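Local coordinates for protein isoaspartyl dipeptidase (Fervidobacterium islandicum, PDB 7CDH) that probably hydrolyses isoaspartyl (beta-aspartyl) dipeptides with a two-zinc centre, as an amidohydrolase-family metallopeptidase linked to the repair of damaged proteins, at residues D266-A271 and K320-A325; R315-K320 and A325-I330; K230-G235 and G243-T248. One frame throughout, in Å; residues are numbered along the deposited sequence.

Interaction 1. Residues D266-A271 and K320-A325; sequences DAICEA and KGLPLA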
ATOM      1  N   ASP A 266     -18.575  -2.578 -48.077  1.00 39.49           N
ATOM      2  CA  ASP A 266     -17.796  -1.702 -48.986  1.00 40.70           C
ATOM      3  C   ASP A 266     -16.323  -1.804 -48.606  1.00 46.50           C
ATOM      4  O   ASP A 266     -15.470  -1.956 -49.502  1.00 52.07           O
ATOM      5  CB  ASP A 266     -18.292  -0.260 -48.935  1.00 48.40           C
ATOM      6  CG  ASP A 266     -19.759  -0.142 -49.319  1.00 61.16           C
ATOM      7  OD1 ASP A 266     -20.157  -0.757 -50.367  1.00 59.13           O
ATOM      8  OD2 ASP A 266     -20.508   0.531 -48.552  1.00 70.81           O
ATOM      9  N   ALA A 267     -16.032  -1.720 -47.314  1.00 48.58           N
ATOM     10  CA  ALA A 267     -14.652  -1.743 -46.795  1.00 46.04           C
ATOM     11  C   ALA A 267     -13.935  -3.011 -47.288  1.00 38.71           C
ATOM     12  O   ALA A 267     -12.797  -2.914 -47.773  1.00 38.03           O
ATOM     13  CB  ALA A 267     -14.706  -1.634 -45.291  1.00 46.47           C
ATOM     14  N   ILE A 268     -14.564  -4.166 -47.146  1.00 34.68           N
ATOM     15  CA  ILE A 268     -13.940  -5.479 -47.485  1.00 41.29           C
ATOM     16  C   ILE A 268     -13.686  -5.548 -49.006  1.00 42.46           C
ATOM     17  O   ILE A 268     -12.652  -6.141 -49.437  1.00 38.10           O
ATOM     18  CB  ILE A 268     -14.832  -6.631 -46.980  1.00 38.83           C
ATOM     19  CG1 ILE A 268     -14.754  -6.719 -45.459  1.00 37.47           C
ATOM     20  CG2 ILE A 268     -14.487  -7.968 -47.652  1.00 40.31           C
ATOM     21  CD1 ILE A 268     -15.718  -7.703 -44.860  1.00 39.24           C
ATOM     22  N   CYS A 269     -14.611  -5.004 -49.795  1.00 39.74           N
ATOM     23  CA  CYS A 269     -14.550  -5.031 -51.279  1.00 41.84           C
ATOM     24  C   CYS A 269     -13.412  -4.127 -51.738  1.00 37.08           C
ATOM     25  O   CYS A 269     -12.615  -4.569 -52.575  1.00 35.73           O
ATOM     26  CB  CYS A 269     -15.886  -4.653 -51.907  1.00 41.45           C
ATOM     27  SG  CYS A 269     -17.123  -5.958 -51.670  1.00 49.27           S
ATOM     28  N   GLU A 270     -13.286  -2.954 -51.134  1.00 35.41           N
ATOM     29  CA  GLU A 270     -12.154  -2.053 -51.427  1.00 37.34           C
ATOM     30  C   GLU A 270     -10.852  -2.756 -51.050  1.00 47.19           C
ATOM     31  O   GLU A 270      -9.899  -2.637 -51.825  1.00 53.97           O
ATOM     32  CB  GLU A 270     -12.299  -0.735 -50.698  1.00 40.66           C
ATOM     33  CG  GLU A 270     -11.181   0.245 -51.023  1.00 49.91           C
ATOM     34  CD  GLU A 270     -11.433   1.678 -50.565  1.00 52.29           C
ATOM     35  OE1 GLU A 270     -12.601   1.988 -50.229  1.00 48.97           O
ATOM     36  OE2 GLU A 270     -10.464   2.487 -50.563  1.00 58.49           O
ATOM     37  N   ALA A 271     -10.787  -3.465 -49.916  1.00 47.69           N
ATOM     38  CA  ALA A 271      -9.501  -4.030 -49.454  1.00 46.00           C
ATOM     39  C   ALA A 271      -9.055  -5.114 -50.445  1.00 41.88           C
ATOM     40  O   ALA A 271      -7.830  -5.183 -50.721  1.00 37.36           O
ATOM     41  CB  ALA A 271      -9.590  -4.529 -48.028  1.00 46.57           C
ATOM     42  N   LYS A 320     -21.703 -10.238 -53.326  1.00 48.67           N
ATOM     43  CA  LYS A 320     -21.043  -9.221 -54.183  1.00 49.98           C
ATOM     44  C   LYS A 320     -20.041  -9.902 -55.140  1.00 49.84           C
ATOM     45  O   LYS A 320     -19.261  -9.195 -55.803  1.00 50.20           O
ATOM     46  CB  LYS A 320     -20.384  -8.160 -53.297  1.00 55.12           C
ATOM     47  CG  LYS A 320     -21.348  -7.177 -52.651  1.00 56.96           C
ATOM     48  CD  LYS A 320     -20.889  -5.741 -52.802  1.00 65.11           C
ATOM     49  CE  LYS A 320     -21.904  -4.729 -52.313  1.00 74.07           C
ATOM     50  NZ  LYS A 320     -23.266  -5.002 -52.840  1.00 70.78           N
ATOM     51  N   GLY A 321     -20.037 -11.233 -55.202  1.00 47.58           N
ATOM     52  CA  GLY A 321     -19.239 -12.003 -56.169  1.00 51.63           C
ATOM     53  C   GLY A 321     -17.860 -12.438 -55.691  1.00 54.86           C
ATOM     54  O   GLY A 321     -17.252 -13.268 -56.452  1.00 54.75           O
ATOM     55  N   LEU A 322     -17.367 -11.971 -54.526  1.00 48.37           N
ATOM     56  CA  LEU A 322     -16.029 -12.383 -53.995  1.00 40.77           C
ATOM     57  C   LEU A 322     -16.024 -13.881 -53.741  1.00 34.26           C
ATOM     58  O   LEU A 322     -17.021 -14.441 -53.340  1.00 31.30           O
ATOM     59  CB  LEU A 322     -15.659 -11.617 -52.727  1.00 39.05           C
ATOM     60  CG  LEU A 322     -15.099 -10.215 -52.973  1.00 43.37           C
ATOM     61  CD1 LEU A 322     -16.225  -9.239 -53.329  1.00 43.55           C
ATOM     62  CD2 LEU A 322     -14.285  -9.715 -51.774  1.00 40.53           C
ATOM     63  N   PRO A 323     -14.918 -14.580 -54.039  1.00 36.85           N
ATOM     64  CA  PRO A 323     -14.819 -16.021 -53.796  1.00 42.82           C
ATOM     65  C   PRO A 323     -14.675 -16.377 -52.301  1.00 44.96           C
ATOM     66  O   PRO A 323     -14.004 -15.692 -51.582  1.00 44.76           O
ATOM     67  CB  PRO A 323     -13.563 -16.458 -54.594  1.00 39.44           C
ATOM     68  CG  PRO A 323     -12.731 -15.203 -54.770  1.00 37.99           C
ATOM     69  CD  PRO A 323     -13.688 -14.028 -54.627  1.00 40.60           C
ATOM     70  N   LEU A 324     -15.310 -17.465 -51.886  1.00 42.51           N
ATOM     71  CA  LEU A 324     -15.393 -17.909 -50.488  1.00 39.32           C
ATOM     72  C   LEU A 324     -13.986 -18.157 -49.931  1.00 40.15           C
ATOM     73  O   LEU A 324     -13.709 -17.717 -48.816  1.00 43.91           O
ATOM     74  CB  LEU A 324     -16.282 -19.150 -50.410  1.00 37.95           C
ATOM     75  CG  LEU A 324     -16.472 -19.697 -48.994  1.00 42.26           C
ATOM     76  CD1 LEU A 324     -17.023 -18.613 -48.049  1.00 41.95           C
ATOM     77  CD2 LEU A 324     -17.389 -20.897 -49.023  1.00 41.39           C
ATOM     78  N   ALA A 325     -13.083 -18.766 -50.680  1.00 42.99           N
ATOM     79  CA  ALA A 325     -11.704 -19.014 -50.193  1.00 43.91           C
ATOM     80  C   ALA A 325     -11.039 -17.701 -49.746  1.00 40.95           C
ATOM     81  O   ALA A 325     -10.148 -17.742 -48.874  1.00 51.18           O
ATOM     82  CB  ALA A 325     -10.879 -19.705 -51.243  1.00 38.14           C
TER
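Cys269, in the middle of a helical turn, faces Leu322 of a non-helical turn, their CA atoms 8.0 Å apart, the closest pair of CA atoms between 266-271 and 320-325. The side chain of Cys269 is directed at the turn, and its sulfur is the hub of the contact. Its chi1 of -71° turns SG back past the backbone N, opposite the carbonyl carbon, and there two carbons meet it. Leu322 CD1 approaches to 3.8 Å of Cys269 SG, and Lys320 CD lies 3.9 Å from the same Cys269 SG, the two arriving roughly at a right angle to each other. Cysteine suits the place: compact and weakly polar, it can rest against a leucine methyl and the aliphatic part of a lysine alike. The other branch of Leu322 looks inward, where CD2 makes a loose approach of 4.5 Å to Ile268 CG2.

In the TIM-barrel fold of the amidohydrolases, helix 264-273 belongs to the outer layer, crossing over between the parallel strands 245-248 and 280-283. The turn against it joins helices 309-318 and 324-327. Gly321, which shapes the turn that presents Leu322, has a positive phi (92°), a conformation in which a side chain would press on the preceding carbonyl oxygen, so glycine is called for here.

The chain of Lys320 bends at chi2 and chi4, keeping its methylenes by the helix while the ammonium group extends toward solvent. Lys320 NZ is 5.8 Å from Asp266 OD1, too far for a salt bridge, although the opposite charges may attract weakly. Asp266 has nearer work, its OD2 accepting a hydrogen bond from Thr263 N just ahead of the helix. Leu322 also packs on Tyr272, while Ile268 reaches Leu277 and Ile330.

Interaction 2. Residues R315-K320 and A325-I330; sequences RKVLEK and AEVLKI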
ATOM      1  N   ARG A 315     -21.644 -13.765 -45.638  1.00 38.74           N
ATOM      2  CA  ARG A 315     -22.718 -14.021 -46.623  1.00 36.54           C
ATOM      3  C   ARG A 315     -22.986 -12.744 -47.433  1.00 45.45           C
ATOM      4  O   ARG A 315     -23.230 -12.870 -48.648  1.00 53.55           O
ATOM      5  CB  ARG A 315     -23.979 -14.542 -45.941  1.00 35.34           C
ATOM      6  CG  ARG A 315     -23.882 -16.007 -45.551  1.00 39.90           C
ATOM      7  CD  ARG A 315     -25.181 -16.539 -45.011  1.00 47.53           C
ATOM      8  NE  ARG A 315     -26.115 -16.736 -46.105  1.00 62.32           N
ATOM      9  CZ  ARG A 315     -27.281 -17.389 -46.020  1.00 69.79           C
ATOM     10  NH1 ARG A 315     -27.675 -17.916 -44.873  1.00 63.75           N
ATOM     11  NH2 ARG A 315     -28.045 -17.516 -47.096  1.00 74.91           N
ATOM     12  N   LYS A 316     -22.898 -11.553 -46.842  1.00 43.61           N
ATOM     13  CA  LYS A 316     -23.160 -10.312 -47.613  1.00 44.13           C
ATOM     14  C   LYS A 316     -22.024 -10.056 -48.607  1.00 44.90           C
ATOM     15  O   LYS A 316     -22.296  -9.469 -49.670  1.00 52.06           O
ATOM     16  CB  LYS A 316     -23.387  -9.099 -46.710  1.00 45.20           C
ATOM     17  CG  LYS A 316     -24.773  -9.010 -46.082  1.00 50.59           C
ATOM     18  CD  LYS A 316     -25.934  -9.225 -47.024  1.00 58.44           C
ATOM     19  CE  LYS A 316     -27.213  -8.584 -46.519  1.00 70.21           C
ATOM     20  NZ  LYS A 316     -28.427  -9.349 -46.901  1.00 76.89           N
ATOM     21  N   VAL A 317     -20.801 -10.474 -48.300  1.00 47.85           N
ATOM     22  CA  VAL A 317     -19.639 -10.235 -49.202  1.00 48.89           C
ATOM     23  C   VAL A 317     -19.714 -11.231 -50.384  1.00 48.16           C
ATOM     24  O   VAL A 317     -19.508 -10.801 -51.529  1.00 45.63           O
ATOM     25  CB  VAL A 317     -18.307 -10.273 -48.428  1.00 48.37           C
ATOM     26  CG1 VAL A 317     -17.101 -10.038 -49.349  1.00 50.08           C
ATOM     27  CG2 VAL A 317     -18.306  -9.242 -47.314  1.00 42.17           C
ATOM     28  N   LEU A 318     -20.106 -12.481 -50.137  1.00 41.68           N
ATOM     29  CA  LEU A 318     -20.273 -13.510 -51.181  1.00 41.60           C
ATOM     30  C   LEU A 318     -21.251 -12.995 -52.248  1.00 47.62           C
ATOM     31  O   LEU A 318     -20.929 -13.110 -53.446  1.00 56.94           O
ATOM     32  CB  LEU A 318     -20.782 -14.803 -50.548  1.00 35.84           C
ATOM     33  CG  LEU A 318     -19.804 -15.538 -49.641  1.00 37.63           C
ATOM     34  CD1 LEU A 318     -20.438 -16.814 -49.097  1.00 38.20           C
ATOM     35  CD2 LEU A 318     -18.486 -15.823 -50.347  1.00 38.65           C
ATOM     36  N   GLU A 319     -22.392 -12.458 -51.827  1.00 50.89           N
ATOM     37  CA  GLU A 319     -23.453 -11.878 -52.697  1.00 53.53           C
ATOM     38  C   GLU A 319     -22.925 -10.711 -53.554  1.00 50.71           C
ATOM     39  O   GLU A 319     -23.695 -10.214 -54.380  1.00 52.91           O
ATOM     40  CB  GLU A 319     -24.618 -11.353 -51.851  1.00 52.06           C
ATOM     41  CG  GLU A 319     -25.400 -12.433 -51.131  1.00 53.58           C
ATOM     42  CD  GLU A 319     -26.508 -11.941 -50.203  1.00 61.13           C
ATOM     43  OE1 GLU A 319     -26.837 -10.694 -50.215  1.00 54.21           O
ATOM     44  OE2 GLU A 319     -27.047 -12.814 -49.467  1.00 68.98           O
ATOM     45  N   LYS A 320     -21.703 -10.238 -53.326  1.00 48.67           N
ATOM     46  CA  LYS A 320     -21.043  -9.221 -54.183  1.00 49.98           C
ATOM     47  C   LYS A 320     -20.041  -9.902 -55.140  1.00 49.84           C
ATOM     48  O   LYS A 320     -19.261  -9.195 -55.803  1.00 50.20           O
ATOM     49  CB  LYS A 320     -20.384  -8.160 -53.297  1.00 55.12           C
ATOM     50  CG  LYS A 320     -21.348  -7.177 -52.651  1.00 56.96           C
ATOM     51  CD  LYS A 320     -20.889  -5.741 -52.802  1.00 65.11           C
ATOM     52  CE  LYS A 320     -21.904  -4.729 -52.313  1.00 74.07           C
ATOM     53  NZ  LYS A 320     -23.266  -5.002 -52.840  1.00 70.78           N
ATOM     54  N   ALA A 325     -13.083 -18.766 -50.680  1.00 42.99           N
ATOM     55  CA  ALA A 325     -11.704 -19.014 -50.193  1.00 43.91           C
ATOM     56  C   ALA A 325     -11.039 -17.701 -49.746  1.00 40.95           C
ATOM     57  O   ALA A 325     -10.148 -17.742 -48.874  1.00 51.18           O
ATOM     58  CB  ALA A 325     -10.879 -19.705 -51.243  1.00 38.14           C
ATOM     59  N   GLU A 326     -11.427 -16.591 -50.344  1.00 39.57           N
ATOM     60  CA  GLU A 326     -10.813 -15.270 -50.096  1.00 45.75           C
ATOM     61  C   GLU A 326     -11.538 -14.596 -48.927  1.00 41.29           C
ATOM     62  O   GLU A 326     -10.855 -14.108 -48.019  1.00 39.62           O
ATOM     63  CB  GLU A 326     -10.847 -14.437 -51.381  1.00 54.77           C
ATOM     64  CG  GLU A 326      -9.796 -14.868 -52.402  1.00 62.14           C
ATOM     65  CD  GLU A 326      -8.351 -14.614 -51.981  1.00 67.70           C
ATOM     66  OE1 GLU A 326      -7.491 -15.500 -52.228  1.00 66.89           O
ATOM     67  OE2 GLU A 326      -8.080 -13.520 -51.407  1.00 75.76           O
ATOM     68  N   VAL A 327     -12.872 -14.575 -48.932  1.00 38.13           N
ATOM     69  CA  VAL A 327     -13.668 -13.915 -47.860  1.00 38.36           C
ATOM     70  C   VAL A 327     -13.355 -14.574 -46.504  1.00 37.34           C
ATOM     71  O   VAL A 327     -13.129 -13.874 -45.574  1.00 39.39           O
ATOM     72  CB  VAL A 327     -15.160 -13.926 -48.177  1.00 37.52           C
ATOM     73  CG1 VAL A 327     -15.935 -13.131 -47.160  1.00 38.91           C
ATOM     74  CG2 VAL A 327     -15.405 -13.334 -49.548  1.00 47.44           C
ATOM     75  N   LEU A 328     -13.195 -15.879 -46.444  1.00 33.71           N
ATOM     76  CA  LEU A 328     -12.995 -16.598 -45.181  1.00 37.21           C
ATOM     77  C   LEU A 328     -11.751 -16.107 -44.445  1.00 39.68           C
ATOM     78  O   LEU A 328     -11.644 -16.374 -43.250  1.00 43.39           O
ATOM     79  CB  LEU A 328     -12.848 -18.080 -45.499  1.00 36.38           C
ATOM     80  CG  LEU A 328     -14.164 -18.810 -45.671  1.00 37.28           C
ATOM     81  CD1 LEU A 328     -13.879 -20.275 -45.989  1.00 40.77           C
ATOM     82  CD2 LEU A 328     -15.021 -18.672 -44.423  1.00 37.26           C
ATOM     83  N   LYS A 329     -10.822 -15.476 -45.138  1.00 40.96           N
ATOM     84  CA  LYS A 329      -9.552 -15.022 -44.540  1.00 39.44           C
ATOM     85  C   LYS A 329      -9.848 -14.106 -43.354  1.00 35.09           C
ATOM     86  O   LYS A 329      -9.037 -14.123 -42.424  1.00 36.16           O
ATOM     87  CB  LYS A 329      -8.698 -14.274 -45.564  1.00 44.54           C
ATOM     88  CG  LYS A 329      -8.071 -15.161 -46.621  1.00 50.49           C
ATOM     89  CD  LYS A 329      -7.325 -14.340 -47.645  1.00 55.39           C
ATOM     90  CE  LYS A 329      -6.567 -15.183 -48.638  1.00 54.28           C
ATOM     91  NZ  LYS A 329      -5.610 -14.329 -49.372  1.00 62.76           N
ATOM     92  N   ILE A 330     -10.945 -13.342 -43.405  1.00 32.44           N
ATOM     93  CA  ILE A 330     -11.237 -12.253 -42.429  1.00 36.21           C
ATOM     94  C   ILE A 330     -11.650 -12.815 -41.054  1.00 33.31           C
ATOM     95  O   ILE A 330     -11.649 -12.051 -40.066  1.00 34.15           O
ATOM     96  CB  ILE A 330     -12.315 -11.306 -42.973  1.00 34.01           C
ATOM     97  CG1 ILE A 330     -13.651 -12.006 -43.173  1.00 34.12           C
ATOM     98  CG2 ILE A 330     -11.829 -10.599 -44.217  1.00 34.82           C
ATOM     99  CD1 ILE A 330     -14.672 -11.110 -43.845  1.00 37.44           C
TER
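Val317 and Val327 meet with their forked side chains directed at each other, their CA atoms 7.1 Å apart. Val317 CG1 is 3.7 Å from Val327 CG2, and the other methyl of Val327, CG1, sits 4.0 Å from the same Val317 CG1, so the two branches of Val327 straddle that methyl. Val317 CG1 gets there by standing anti to the backbone N (chi1 180°). Leu318 adds a second approach to Val327, its CD2 lying 4.0 Å from Val327 CG2. Valine fits both positions, because its short, beta-branched side chain lets consecutive helices come close.

Further out, Leu322 of the connecting turn touches both valines, and Ile268 of helix 264-273 packs on Val317. On the outer side of 325-330, Lys329 NZ forms a salt bridge with Glu326 OE2, its hydrogen bond weak at 3.3 Å, and a second salt bridge with Asp278. Arg315, on the other helix, is tied by NH1 to Glu363. The contact itself is purely apolar, made by methyl and methine groups, so it has no directional bonds and depends on shape and on the exclusion of water, with the charges kept at its periphery.

Interaction 3. Residues K230-G235 and G243-T248; sequences KLFEQG and GTIDLT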
ATOM      1  N   LYS A 230     -13.181   7.896 -44.241  1.00 43.89           N
ATOM      2  CA  LYS A 230     -11.925   8.619 -43.920  1.00 48.81           C
ATOM      3  C   LYS A 230     -11.080   7.735 -42.981  1.00 46.32           C
ATOM      4  O   LYS A 230      -9.871   7.532 -43.253  1.00 43.81           O
ATOM      5  CB  LYS A 230     -12.247  10.014 -43.377  1.00 52.63           C
ATOM      6  CG  LYS A 230     -11.027  10.902 -43.159  1.00 64.26           C
ATOM      7  CD  LYS A 230     -11.302  12.409 -43.242  1.00 74.08           C
ATOM      8  CE  LYS A 230     -10.410  13.239 -42.337  1.00 80.87           C
ATOM      9  NZ  LYS A 230     -11.042  13.508 -41.020  1.00 93.04           N
ATOM     10  N   LEU A 231     -11.682   7.151 -41.945  1.00 42.11           N
ATOM     11  CA  LEU A 231     -10.924   6.259 -41.031  1.00 42.56           C
ATOM     12  C   LEU A 231     -10.448   5.015 -41.789  1.00 39.69           C
ATOM     13  O   LEU A 231      -9.292   4.569 -41.553  1.00 42.08           O
ATOM     14  CB  LEU A 231     -11.770   5.856 -39.822  1.00 40.12           C
ATOM     15  CG  LEU A 231     -11.026   5.041 -38.776  1.00 38.79           C
ATOM     16  CD1 LEU A 231      -9.691   5.685 -38.426  1.00 40.87           C
ATOM     17  CD2 LEU A 231     -11.884   4.860 -37.547  1.00 42.70           C
ATOM     18  N   PHE A 232     -11.298   4.428 -42.624  1.00 37.33           N
ATOM     19  CA  PHE A 232     -10.929   3.190 -43.351  1.00 38.15           C
ATOM     20  C   PHE A 232      -9.759   3.463 -44.300  1.00 37.77           C
ATOM     21  O   PHE A 232      -8.839   2.598 -44.381  1.00 41.63           O
ATOM     22  CB  PHE A 232     -12.123   2.569 -44.058  1.00 39.76           C
ATOM     23  CG  PHE A 232     -11.735   1.341 -44.825  1.00 41.03           C
ATOM     24  CD1 PHE A 232     -11.356   0.194 -44.152  1.00 41.61           C
ATOM     25  CD2 PHE A 232     -11.682   1.356 -46.215  1.00 42.77           C
ATOM     26  CE1 PHE A 232     -11.013  -0.954 -44.857  1.00 47.17           C
ATOM     27  CE2 PHE A 232     -11.313   0.219 -46.912  1.00 42.88           C
ATOM     28  CZ  PHE A 232     -10.999  -0.938 -46.236  1.00 44.16           C
ATOM     29  N   GLU A 233      -9.701   4.638 -44.922  1.00 38.68           N
ATOM     30  CA  GLU A 233      -8.552   4.943 -45.810  1.00 45.11           C
ATOM     31  C   GLU A 233      -7.290   5.207 -44.952  1.00 40.59           C
ATOM     32  O   GLU A 233      -6.218   4.720 -45.351  1.00 37.38           O
ATOM     33  CB  GLU A 233      -8.995   5.871 -46.957  1.00 55.67           C
ATOM     34  CG  GLU A 233      -9.402   7.290 -46.600  1.00 77.22           C
ATOM     35  CD  GLU A 233      -9.982   8.075 -47.785  1.00 92.76           C
ATOM     36  OE1 GLU A 233      -9.630   9.287 -47.959  1.00 78.14           O
ATOM     37  OE2 GLU A 233     -10.788   7.472 -48.552  1.00100.60           O
ATOM     38  N   GLN A 234      -7.381   5.755 -43.735  1.00 42.92           N
ATOM     39  CA  GLN A 234      -6.237   5.733 -42.774  1.00 40.11           C
ATOM     40  C   GLN A 234      -5.867   4.260 -42.486  1.00 40.12           C
ATOM     41  O   GLN A 234      -4.647   3.912 -42.405  1.00 36.99           O
ATOM     42  CB  GLN A 234      -6.581   6.502 -41.500  1.00 45.72           C
ATOM     43  CG  GLN A 234      -6.061   7.939 -41.379  1.00 52.42           C
ATOM     44  CD  GLN A 234      -5.733   8.315 -39.927  1.00 68.32           C
ATOM     45  OE1 GLN A 234      -6.522   8.141 -38.974  1.00 47.65           O
ATOM     46  NE2 GLN A 234      -4.522   8.828 -39.721  1.00 65.98           N
ATOM     47  N   GLY A 235      -6.865   3.380 -42.375  1.00 36.33           N
ATOM     48  CA  GLY A 235      -6.647   1.934 -42.164  1.00 37.82           C
ATOM     49  C   GLY A 235      -5.864   1.271 -43.288  1.00 40.39           C
ATOM     50  O   GLY A 235      -4.931   0.467 -42.991  1.00 35.77           O
ATOM     51  N   GLY A 243       0.313  -3.551 -41.281  1.00 36.41           N
ATOM     52  CA  GLY A 243      -0.650  -3.642 -40.175  1.00 36.82           C
ATOM     53  C   GLY A 243      -1.850  -4.494 -40.503  1.00 33.39           C
ATOM     54  O   GLY A 243      -2.110  -4.663 -41.675  1.00 34.85           O
ATOM     55  N   THR A 244      -2.525  -5.032 -39.476  1.00 34.40           N
ATOM     56  CA  THR A 244      -3.883  -5.618 -39.573  1.00 32.93           C
ATOM     57  C   THR A 244      -4.862  -4.685 -38.868  1.00 32.36           C
ATOM     58  O   THR A 244      -4.487  -4.135 -37.856  1.00 37.40           O
ATOM     59  CB  THR A 244      -3.947  -7.046 -39.041  1.00 33.69           C
ATOM     60  OG1 THR A 244      -2.892  -7.717 -39.724  1.00 33.13           O
ATOM     61  CG2 THR A 244      -5.275  -7.718 -39.306  1.00 35.05           C
ATOM     62  N   ILE A 245      -6.019  -4.459 -39.478  1.00 29.61           N
ATOM     63  CA  ILE A 245      -7.131  -3.632 -38.959  1.00 33.17           C
ATOM     64  C   ILE A 245      -8.334  -4.563 -38.784  1.00 33.47           C
ATOM     65  O   ILE A 245      -8.372  -5.583 -39.469  1.00 34.09           O
ATOM     66  CB  ILE A 245      -7.409  -2.436 -39.892  1.00 34.10           C
ATOM     67  CG1 ILE A 245      -7.992  -2.860 -41.245  1.00 38.22           C
ATOM     68  CG2 ILE A 245      -6.135  -1.637 -40.070  1.00 36.48           C
ATOM     69  CD1 ILE A 245      -8.331  -1.718 -42.176  1.00 35.49           C
ATOM     70  N   ASP A 246      -9.248  -4.205 -37.872  1.00 33.94           N
ATOM     71  CA  ASP A 246     -10.502  -4.931 -37.562  1.00 32.30           C
ATOM     72  C   ASP A 246     -11.657  -4.011 -37.911  1.00 30.03           C
ATOM     73  O   ASP A 246     -11.571  -2.819 -37.655  1.00 30.73           O
ATOM     74  CB  ASP A 246     -10.582  -5.391 -36.105  1.00 36.93           C
ATOM     75  CG  ASP A 246     -11.815  -6.245 -35.813  1.00 41.09           C
ATOM     76  OD1 ASP A 246     -12.004  -7.250 -36.509  1.00 44.65           O
ATOM     77  OD2 ASP A 246     -12.590  -5.897 -34.900  1.00 43.20           O
ATOM     78  N   LEU A 247     -12.664  -4.566 -38.553  1.00 32.09           N
ATOM     79  CA  LEU A 247     -13.886  -3.867 -38.999  1.00 34.76           C
ATOM     80  C   LEU A 247     -15.040  -4.491 -38.220  1.00 33.51           C
ATOM     81  O   LEU A 247     -15.082  -5.743 -38.062  1.00 31.23           O
ATOM     82  CB  LEU A 247     -14.078  -4.094 -40.507  1.00 37.80           C
ATOM     83  CG  LEU A 247     -12.860  -3.853 -41.398  1.00 38.83           C
ATOM     84  CD1 LEU A 247     -13.166  -4.205 -42.858  1.00 42.50           C
ATOM     85  CD2 LEU A 247     -12.379  -2.415 -41.296  1.00 37.29           C
ATOM     86  N   THR A 248     -15.951  -3.679 -37.728  1.00 32.06           N
ATOM     87  CA  THR A 248     -17.090  -4.239 -36.975  1.00 34.44           C
ATOM     88  C   THR A 248     -18.030  -4.851 -38.010  1.00 31.52           C
ATOM     89  O   THR A 248     -18.512  -4.123 -38.904  1.00 31.30           O
ATOM     90  CB  THR A 248     -17.740  -3.194 -36.069  1.00 38.08           C
ATOM     91  OG1 THR A 248     -16.707  -2.650 -35.247  1.00 39.93           O
ATOM     92  CG2 THR A 248     -18.831  -3.814 -35.236  1.00 39.30           C
TER
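Phe232 reaches from helix 229-240 to Ile245 and Leu247 of strand 245-248. CB starts out along the flank of the helix, but chi1 of 178° sets CG anti to the backbone N and swings the ring over to the strand. Beyond CG, CD1 is the first atom to touch, 4.0 Å from Leu247 CD2. CE1 follows, 3.9 Å from Ile245 CD1, so the CD1-CE1 bond of the ring serves both aliphatic tips. Each methyl comes in obliquely to the ring. Farther round, CZ lies by the backbone of Ala267 and CE2 by the side chain of Glu270, both of helix 264-273. An alanine in place of Phe232 is likely to open a gap among these groups, leaving the ends of Ile245 and Leu247 without their aromatic partner.

This is the helix-on-strand packing of a TIM barrel: the short segments run roughly antiparallel (153°), with axes 10.0 Å apart, as in a beta/alpha barrel, where the outer helices return against the direction of the strands. Residues alternate along the strand. Ile245 and Leu247 face the helices, hence their apolar character, while Asp246 points the other way and binds Thr223, Thr281 and Ser283 with its carboxylate. Thr248 OG1 hydrogen-bonds ND1 of His224, a zinc ligand, so the strand bears a second-shell residue that probably steadies the imidazole.

Gly235 brings the backbones nearest, its CA 6.4 Å from that of Ile245. Ile245 CD1 lies 4.0 Å from Gly235 CA, and its CG2 is 3.8 Å from Gly235 O. A CB on this residue would point at the strand and collide with Ile245 CD1, which is a good reason for glycine here.

Along the chain, interaction 3 comes first: 230-235 and 243-248 close a short loop in which a helix turns back into the next barrel strand. Strand 245-248 then leads to helix 264-273, where interaction 1 opens a much longer loop that takes in strand 280-283, the unmodelled residues 290-302 and helix 309-318. Before it closes at 320-325, interaction 2 opens at 315-320, so these two cross and share Lys320 and Ala325, and the turn of interaction 1 packs into interaction 2. Helix 264-273 is the common neighbour, touching Phe232 and Leu247 of interaction 3 on one flank and the helices 309-318 and 324-327 with their connecting turn on another.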